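PrgZ (Enterococcus faecalis, PDB 4FAJ) acts as a membrane-anchored extracellular receptor that binds peptide pheromone and probably takes part in peptide uptake across the membrane. Local coordinates at residues A[70-73]-A[77-80]; A[119-124]-A[200-205]; A[429-434]-A[443-448]. All coordinates share one frame; numbering follows the deposited sequence.

All three contacts lie within one chain, follow one another along it and do not touch. Interaction 1, its centre about 10 Å from that of the chain, is partly buried and folds a loop back on itself, with paired hydroxyls near its turn and a carboxylate at the following helix start, next to the bound peptide. Interaction 2, centred about 21 Å from the chain centre, is buried: aromatic rings and a water join an antiparallel sheet to a short helix. Interaction 3, centred about 23 Å from it, is partly buried and lays one side of helix 421-437 on strand 442-448, combining aliphatic contacts with one glutamine bond to the backbone. The centres of interactions 2 and 3 are about 44 Å apart.

Interaction 1: residues A[70-73]-A[77-80]; sequences VQSL and TAVD
Ser-72 and Ala-78 bring the two backbones together, with CA atoms 5.0 Å apart, where segments 70-73 and 77-80 run in opposite directions. They are two limbs of the loop between strand 61-66 and helix 81-90, and the second limb ends in the N-cap of that helix, Asp-80. Val-79, on the same limb, hydrogen-bonds through its backbone to the bound peptide, which places this limb beside the peptide. With chi1 at 173°, Ser-72 sends OG across the loop, and its CB lies beside Ala-78; Ala-78 CB is 3.7 Å from Ser-72 OG. At the helix start, Gln-71 passes its aliphatic part over the carboxylate of Asp-80, with Gln-71 CB 3.3 Å from Asp-80 OD1, and the two side chains cross at about a right angle. The amide itself turns away, NE2 bonding to Pro-69 O. Ser-83 OG links the limbs, bonded to Asp-80 OD1 and to the backbone nitrogens of Gln-71 and Ser-72. At the loop's other end, Ser-72 OG, also bonded to Asp-74 N, meets Thr-77 OG1 in a hydroxyl-hydroxyl hydrogen bond of 2.6 Å.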
loop_
_atom_site.group_PDB
_atom_site.type_symbol
_atom_site.label_atom_id
_atom_site.label_comp_id
_atom_site.label_asym_id
_atom_site.label_seq_id
_atom_site.Cartn_x
_atom_site.Cartn_y
_atom_site.Cartn_z
ATOM N N VAL A 70 -12.339 -6.953 2.504
ATOM C CA VAL A 70 -11.711 -6.993 1.191
ATOM C C VAL A 70 -12.386 -5.948 0.321
ATOM O O VAL A 70 -13.600 -5.827 0.355
ATOM C CB VAL A 70 -11.853 -8.390 0.573
ATOM C CG1 VAL A 70 -11.493 -8.373 -0.908
ATOM C CG2 VAL A 70 -10.977 -9.394 1.343
ATOM N N GLN A 71 -11.602 -5.178 -0.431
ATOM C CA GLN A 71 -12.124 -4.115 -1.283
ATOM C C GLN A 71 -12.124 -4.471 -2.784
ATOM O O GLN A 71 -13.022 -4.050 -3.512
ATOM C CB GLN A 71 -11.317 -2.844 -1.085
ATOM C CG GLN A 71 -11.270 -2.353 0.331
ATOM C CD GLN A 71 -12.633 -1.924 0.820
ATOM O OE1 GLN A 71 -13.286 -1.100 0.186
ATOM N NE2 GLN A 71 -13.065 -2.472 1.942
ATOM N N SER A 72 -11.135 -5.251 -3.227
ATOM C CA SER A 72 -11.035 -5.674 -4.617
ATOM C C SER A 72 -10.521 -7.113 -4.734
ATOM O O SER A 72 -9.698 -7.555 -3.920
ATOM C CB SER A 72 -10.110 -4.716 -5.391
ATOM O OG SER A 72 -9.860 -5.184 -6.703
ATOM N N LEU A 73 -11.027 -7.831 -5.734
ATOM C CA LEU A 73 -10.522 -9.148 -6.107
ATOM C C LEU A 73 -9.862 -9.126 -7.495
ATOM O O LEU A 73 -9.649 -10.183 -8.105
ATOM C CB LEU A 73 -11.658 -10.171 -6.085
ATOM C CG LEU A 73 -12.416 -10.345 -4.775
ATOM C CD1 LEU A 73 -13.592 -11.300 -4.973
ATOM C CD2 LEU A 73 -11.475 -10.865 -3.708
ATOM N N THR A 77 -7.356 -3.390 -10.126
ATOM C CA THR A 77 -7.982 -2.361 -9.290
ATOM C C THR A 77 -7.601 -2.391 -7.808
ATOM O O THR A 77 -7.873 -1.423 -7.108
ATOM C CB THR A 77 -9.523 -2.421 -9.367
ATOM O OG1 THR A 77 -9.991 -3.625 -8.741
ATOM C CG2 THR A 77 -9.998 -2.348 -10.833
ATOM N N ALA A 78 -6.977 -3.474 -7.337
ATOM C CA ALA A 78 -6.619 -3.609 -5.928
ATOM C C ALA A 78 -5.434 -2.697 -5.544
ATOM O O ALA A 78 -4.363 -2.772 -6.143
ATOM C CB ALA A 78 -6.297 -5.060 -5.600
ATOM N N VAL A 79 -5.650 -1.845 -4.547
ATOM C CA VAL A 79 -4.631 -0.906 -4.076
ATOM C C VAL A 79 -4.495 -0.788 -2.540
ATOM O O VAL A 79 -3.567 -0.121 -2.049
ATOM C CB VAL A 79 -4.881 0.490 -4.695
ATOM C CG1 VAL A 79 -6.045 1.197 -4.016
ATOM C CG2 VAL A 79 -3.620 1.325 -4.630
ATOM N N ASP A 80 -5.389 -1.431 -1.793
ATOM C CA ASP A 80 -5.371 -1.439 -0.318
ATOM C C ASP A 80 -4.730 -2.717 0.233
ATOM O O ASP A 80 -4.774 -3.766 -0.419
ATOM C CB ASP A 80 -6.801 -1.327 0.223
ATOM C CG ASP A 80 -7.578 -2.595 0.017
ATOM O OD1 ASP A 80 -7.974 -2.823 -1.150
ATOM O OD2 ASP A 80 -7.737 -3.376 0.995
#

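Interaction 2: residues A[119-124]-A[200-205]; sequences KTYTIV and PYFTDL
Aromatic packing joins Tyr-121 of strand 120-124 to Phe-202, the first residue of helix 202-205. The pair is T-shaped (edge-to-face): Phe-202 turns its edge to the tyrosine face, with ring centroids 5.1 Å apart and planes inclined at 75°. The touching atom is Phe-202 CD1, which sits over the rim of the tyrosine ring, 3.8 Å from Tyr-121 CE2. A trans first torsion in Phe-202 (chi1 -172°) carries its ring alongside the tyrosine, pointing the opposite way.

An edge contact comes from Thr-203, whose OG1 lies near the plane of the tyrosine ring, 3.8 Å from Tyr-121 CE2.

Polar contact runs through one water. It hydrogen-bonds to Tyr-121 OH at 2.8 Å, accepts from Thr-203 N at 3.1 Å and donates to Pro-200 O at 3.2 Å, so the phenol is tied to the backbone on both sides of the helix start. Pro-112, Val-114 and Leu-195 also pack against Tyr-121. The arrangement is that of a short helix packed on one face of a four-stranded antiparallel sheet, probably part of the small additional domain found in OppA-like solute-binding proteins.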
loop_
_atom_site.group_PDB
_atom_site.type_symbol
_atom_site.label_atom_id
_atom_site.label_comp_id
_atom_site.label_asym_id
_atom_site.label_seq_id
_atom_site.Cartn_x
_atom_site.Cartn_y
_atom_site.Cartn_z
ATOM N N LYS A 119 17.581 -2.524 -21.291
ATOM C CA LYS A 119 16.199 -2.122 -21.619
ATOM C C LYS A 119 15.220 -3.232 -22.044
ATOM O O LYS A 119 14.004 -3.024 -21.990
ATOM C CB LYS A 119 16.198 -1.027 -22.690
ATOM C CG LYS A 119 16.921 0.247 -22.266
ATOM C CD LYS A 119 16.559 1.444 -23.134
ATOM C CE LYS A 119 16.969 1.269 -24.572
ATOM N NZ LYS A 119 18.443 1.242 -24.725
ATOM N N THR A 120 15.722 -4.386 -22.474
ATOM C CA THR A 120 14.859 -5.504 -22.878
ATOM C C THR A 120 14.942 -6.646 -21.869
ATOM O O THR A 120 16.034 -7.117 -21.556
ATOM C CB THR A 120 15.223 -6.014 -24.289
ATOM O OG1 THR A 120 15.133 -4.925 -25.223
ATOM C CG2 THR A 120 14.290 -7.144 -24.733
ATOM N N TYR A 121 13.784 -7.067 -21.362
ATOM C CA TYR A 121 13.666 -8.166 -20.408
ATOM C C TYR A 121 12.969 -9.341 -21.087
ATOM O O TYR A 121 11.861 -9.182 -21.603
ATOM C CB TYR A 121 12.830 -7.743 -19.198
ATOM C CG TYR A 121 13.564 -6.882 -18.192
ATOM C CD1 TYR A 121 14.137 -5.665 -18.566
ATOM C CD2 TYR A 121 13.678 -7.276 -16.866
ATOM C CE1 TYR A 121 14.809 -4.867 -17.647
ATOM C CE2 TYR A 121 14.351 -6.485 -15.939
ATOM C CZ TYR A 121 14.913 -5.284 -16.336
ATOM O OH TYR A 121 15.575 -4.501 -15.414
ATOM N N THR A 122 13.610 -10.504 -21.080
ATOM C CA THR A 122 13.019 -11.731 -21.607
ATOM C C THR A 122 12.817 -12.719 -20.471
ATOM O O THR A 122 13.743 -12.993 -19.708
ATOM C CB THR A 122 13.890 -12.363 -22.718
ATOM O OG1 THR A 122 14.002 -11.432 -23.802
ATOM C CG2 THR A 122 13.268 -13.667 -23.239
ATOM N N ILE A 123 11.594 -13.230 -20.357
ATOM C CA ILE A 123 11.188 -14.058 -19.218
ATOM C C ILE A 123 10.452 -15.291 -19.729
ATOM O O ILE A 123 9.618 -15.192 -20.638
ATOM C CB ILE A 123 10.260 -13.272 -18.271
ATOM C CG1 ILE A 123 10.988 -12.035 -17.726
ATOM C CG2 ILE A 123 9.736 -14.176 -17.146
ATOM C CD1 ILE A 123 10.078 -10.972 -17.163
ATOM N N VAL A 124 10.754 -16.447 -19.154
ATOM C CA VAL A 124 10.099 -17.690 -19.558
ATOM C C VAL A 124 9.172 -18.156 -18.434
ATOM O O VAL A 124 9.587 -18.242 -17.280
ATOM C CB VAL A 124 11.129 -18.793 -19.913
ATOM C CG1 VAL A 124 10.427 -20.124 -20.168
ATOM C CG2 VAL A 124 11.948 -18.392 -21.140
ATOM N N PRO A 200 16.494 -0.399 -12.400
ATOM C CA PRO A 200 17.007 -1.411 -11.469
ATOM C C PRO A 200 15.961 -2.172 -10.669
ATOM O O PRO A 200 16.191 -3.340 -10.345
ATOM C CB PRO A 200 17.896 -0.601 -10.522
ATOM C CG PRO A 200 18.301 0.564 -11.301
ATOM C CD PRO A 200 17.155 0.900 -12.192
ATOM N N TYR A 201 14.845 -1.520 -10.346
ATOM C CA TYR A 201 13.770 -2.138 -9.571
ATOM C C TYR A 201 12.665 -2.801 -10.419
ATOM O O TYR A 201 11.632 -3.215 -9.870
ATOM C CB TYR A 201 13.148 -1.117 -8.588
ATOM C CG TYR A 201 12.695 0.172 -9.252
ATOM C CD1 TYR A 201 13.512 1.302 -9.254
ATOM C CD2 TYR A 201 11.472 0.245 -9.900
ATOM C CE1 TYR A 201 13.112 2.475 -9.876
ATOM C CE2 TYR A 201 11.066 1.392 -10.518
ATOM C CZ TYR A 201 11.888 2.507 -10.511
ATOM O OH TYR A 201 11.464 3.646 -11.128
ATOM N N PHE A 202 12.870 -2.953 -11.726
ATOM C CA PHE A 202 11.793 -3.473 -12.580
ATOM C C PHE A 202 11.371 -4.900 -12.216
ATOM O O PHE A 202 10.186 -5.208 -12.210
ATOM C CB PHE A 202 12.118 -3.371 -14.079
ATOM C CG PHE A 202 10.940 -3.715 -14.956
ATOM C CD1 PHE A 202 10.931 -4.879 -15.712
ATOM C CD2 PHE A 202 9.818 -2.895 -14.976
ATOM C CE1 PHE A 202 9.833 -5.213 -16.510
ATOM C CE2 PHE A 202 8.704 -3.227 -15.753
ATOM C CZ PHE A 202 8.715 -4.394 -16.523
ATOM N N THR A 203 12.326 -5.770 -11.898
ATOM C CA THR A 203 11.973 -7.117 -11.431
ATOM C C THR A 203 11.130 -7.045 -10.148
ATOM O O THR A 203 10.200 -7.827 -9.965
ATOM C CB THR A 203 13.225 -7.968 -11.246
ATOM O OG1 THR A 203 13.983 -7.936 -12.466
ATOM C CG2 THR A 203 12.872 -9.392 -10.904
ATOM N N ASP A 204 11.408 -6.062 -9.289
ATOM C CA ASP A 204 10.572 -5.841 -8.107
ATOM C C ASP A 204 9.131 -5.507 -8.477
ATOM O O ASP A 204 8.205 -6.015 -7.849
ATOM C CB ASP A 204 11.141 -4.749 -7.200
ATOM C CG ASP A 204 12.580 -5.030 -6.777
ATOM O OD1 ASP A 204 12.800 -5.874 -5.890
ATOM O OD2 ASP A 204 13.488 -4.434 -7.358
ATOM N N LEU A 205 8.939 -4.680 -9.498
ATOM C CA LEU A 205 7.585 -4.344 -9.960
ATOM C C LEU A 205 6.824 -5.574 -10.448
ATOM O O LEU A 205 5.607 -5.685 -10.254
ATOM C CB LEU A 205 7.643 -3.307 -11.073
ATOM C CG LEU A 205 8.141 -1.918 -10.658
ATOM C CD1 LEU A 205 8.138 -0.993 -11.845
ATOM C CD2 LEU A 205 7.296 -1.340 -9.546
HETATM O O HOH W 1 15.242 -5.186 -12.748
#

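Interaction 3: residues A[429-434]-A[443-448]; sequences FLQGQL and VTVTPI
Gln-431 runs alongside Val-443, pointing the opposite way, and makes the one direct hydrogen bond between the two segments: Gln-431 NE2 donates to Val-443 O over 2.7 Å. The N-H points nearly straight at the oxygen (160°) and the acceptor lies close to the plane of the glutamine amide, while the donor is tilted 23° from the plane of the carbonyl. CG is anti to the backbone nitrogen (chi1 170°) and the chain runs on extended, which carries the amide from the helix out to the strand.

The methylenes of the same side chain serve as apolar surface. Gln-431 CB rests 3.8 Å from Val-445 CG2, and Gln-431 CG comes within 3.9 Å of Val-443 CB. One turn on, Leu-434 CB meets the other branch of Val-443, CG2, at 4.0 Å, so Val-443 has Gln-431 at CG1 and Leu-434 at CG2.

Farther out, Gln-435 OE1 bonds to Val-443 N, so glutamines of the helix bind both backbone polar atoms of this residue. Leu-434 is backed by Ile-342, Ala-345 and Ile-346. Thr-444 and Thr-446 both bond through OG1 to Asp-414 OD1 on strand 412-418, whose backbone also pairs with 442-448.

The segment axes approach to 8.4 Å and run nearly antiparallel. Helix 421-437 thus connects the neighbouring parallel strands 412-418 and 442-448, running back antiparallel to the second, as in a beta-alpha-beta crossover.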
loop_
_atom_site.group_PDB
_atom_site.type_symbol
_atom_site.label_atom_id
_atom_site.label_comp_id
_atom_site.label_asym_id
_atom_site.label_seq_id
_atom_site.Cartn_x
_atom_site.Cartn_y
_atom_site.Cartn_z
ATOM N N PHE A 429 -6.658 12.533 18.614
ATOM C CA PHE A 429 -5.390 13.067 19.106
ATOM C C PHE A 429 -4.951 14.234 18.213
ATOM O O PHE A 429 -4.567 15.294 18.704
ATOM C CB PHE A 429 -4.311 11.971 19.126
ATOM C CG PHE A 429 -2.942 12.469 19.500
ATOM C CD1 PHE A 429 -2.508 12.431 20.814
ATOM C CD2 PHE A 429 -2.084 12.973 18.531
ATOM C CE1 PHE A 429 -1.246 12.897 21.162
ATOM C CE2 PHE A 429 -0.821 13.429 18.864
ATOM C CZ PHE A 429 -0.400 13.395 20.188
ATOM N N LEU A 430 -5.018 14.035 16.899
ATOM C CA LEU A 430 -4.625 15.081 15.958
ATOM C C LEU A 430 -5.532 16.295 16.074
ATOM O O LEU A 430 -5.068 17.444 16.035
ATOM C CB LEU A 430 -4.634 14.543 14.526
ATOM C CG LEU A 430 -3.541 13.504 14.254
ATOM C CD1 LEU A 430 -3.762 12.828 12.903
ATOM C CD2 LEU A 430 -2.144 14.121 14.338
ATOM N N GLN A 431 -6.826 16.039 16.210
ATOM C CA GLN A 431 -7.802 17.101 16.417
ATOM C C GLN A 431 -7.404 18.016 17.580
ATOM O O GLN A 431 -7.360 19.241 17.433
ATOM C CB GLN A 431 -9.180 16.481 16.647
ATOM C CG GLN A 431 -10.253 17.441 17.116
ATOM C CD GLN A 431 -11.489 16.701 17.573
ATOM O OE1 GLN A 431 -11.396 15.725 18.321
ATOM N NE2 GLN A 431 -12.646 17.160 17.146
ATOM N N GLY A 432 -7.092 17.418 18.725
ATOM C CA GLY A 432 -6.673 18.172 19.910
ATOM C C GLY A 432 -5.375 18.944 19.724
ATOM O O GLY A 432 -5.245 20.052 20.222
ATOM N N GLN A 433 -4.419 18.345 19.007
ATOM C CA GLN A 433 -3.144 19.003 18.681
ATOM C C GLN A 433 -3.343 20.222 17.790
ATOM O O GLN A 433 -2.754 21.281 18.031
ATOM C CB GLN A 433 -2.210 18.032 17.981
ATOM C CG GLN A 433 -1.839 16.862 18.843
ATOM C CD GLN A 433 -0.779 17.197 19.845
ATOM O OE1 GLN A 433 0.292 17.705 19.498
ATOM N NE2 GLN A 433 -1.054 16.898 21.100
ATOM N N LEU A 434 -4.177 20.072 16.768
ATOM C CA LEU A 434 -4.420 21.160 15.840
ATOM C C LEU A 434 -5.201 22.282 16.536
ATOM O O LEU A 434 -4.839 23.451 16.436
ATOM C CB LEU A 434 -5.141 20.652 14.594
ATOM C CG LEU A 434 -4.284 19.768 13.680
ATOM C CD1 LEU A 434 -5.108 19.268 12.498
ATOM C CD2 LEU A 434 -3.043 20.509 13.197
ATOM N N VAL A 443 -11.596 21.480 14.371
ATOM C CA VAL A 443 -11.393 20.252 13.604
ATOM C C VAL A 443 -12.468 19.225 13.962
ATOM O O VAL A 443 -12.641 18.881 15.129
ATOM C CB VAL A 443 -9.991 19.649 13.853
ATOM C CG1 VAL A 443 -9.871 18.282 13.194
ATOM C CG2 VAL A 443 -8.907 20.598 13.346
ATOM N N THR A 444 -13.205 18.763 12.955
ATOM C CA THR A 444 -14.175 17.691 13.141
ATOM C C THR A 444 -13.530 16.385 12.702
ATOM O O THR A 444 -12.766 16.361 11.734
ATOM C CB THR A 444 -15.459 17.944 12.327
ATOM O OG1 THR A 444 -15.126 18.125 10.943
ATOM C CG2 THR A 444 -16.175 19.186 12.832
ATOM N N VAL A 445 -13.805 15.306 13.423
ATOM C CA VAL A 445 -13.306 13.992 13.044
ATOM C C VAL A 445 -14.467 13.170 12.524
ATOM O O VAL A 445 -15.486 13.051 13.206
ATOM C CB VAL A 445 -12.665 13.266 14.228
ATOM C CG1 VAL A 445 -12.196 11.876 13.800
ATOM C CG2 VAL A 445 -11.488 14.085 14.795
ATOM N N THR A 446 -14.317 12.606 11.324
ATOM C CA THR A 446 -15.394 11.844 10.685
ATOM C C THR A 446 -14.922 10.418 10.379
ATOM O O THR A 446 -14.256 10.189 9.370
ATOM C CB THR A 446 -15.876 12.534 9.401
ATOM O OG1 THR A 446 -16.221 13.894 9.702
ATOM C CG2 THR A 446 -17.085 11.797 8.815
ATOM N N PRO A 447 -15.239 9.462 11.271
ATOM C CA PRO A 447 -14.912 8.061 11.021
ATOM C C PRO A 447 -15.867 7.414 10.028
ATOM O O PRO A 447 -17.097 7.473 10.215
ATOM C CB PRO A 447 -15.072 7.402 12.400
ATOM C CG PRO A 447 -15.260 8.516 13.369
ATOM C CD PRO A 447 -15.826 9.645 12.612
ATOM N N ILE A 448 -15.310 6.785 8.996
ATOM C CA ILE A 448 -16.100 6.150 7.957
ATOM C C ILE A 448 -15.563 4.770 7.583
ATOM O O ILE A 448 -14.378 4.464 7.813
ATOM C CB ILE A 448 -16.191 7.033 6.667
ATOM C CG1 ILE A 448 -14.809 7.529 6.227
ATOM C CG2 ILE A 448 -17.118 8.227 6.899
ATOM C CD1 ILE A 448 -14.813 8.194 4.866
#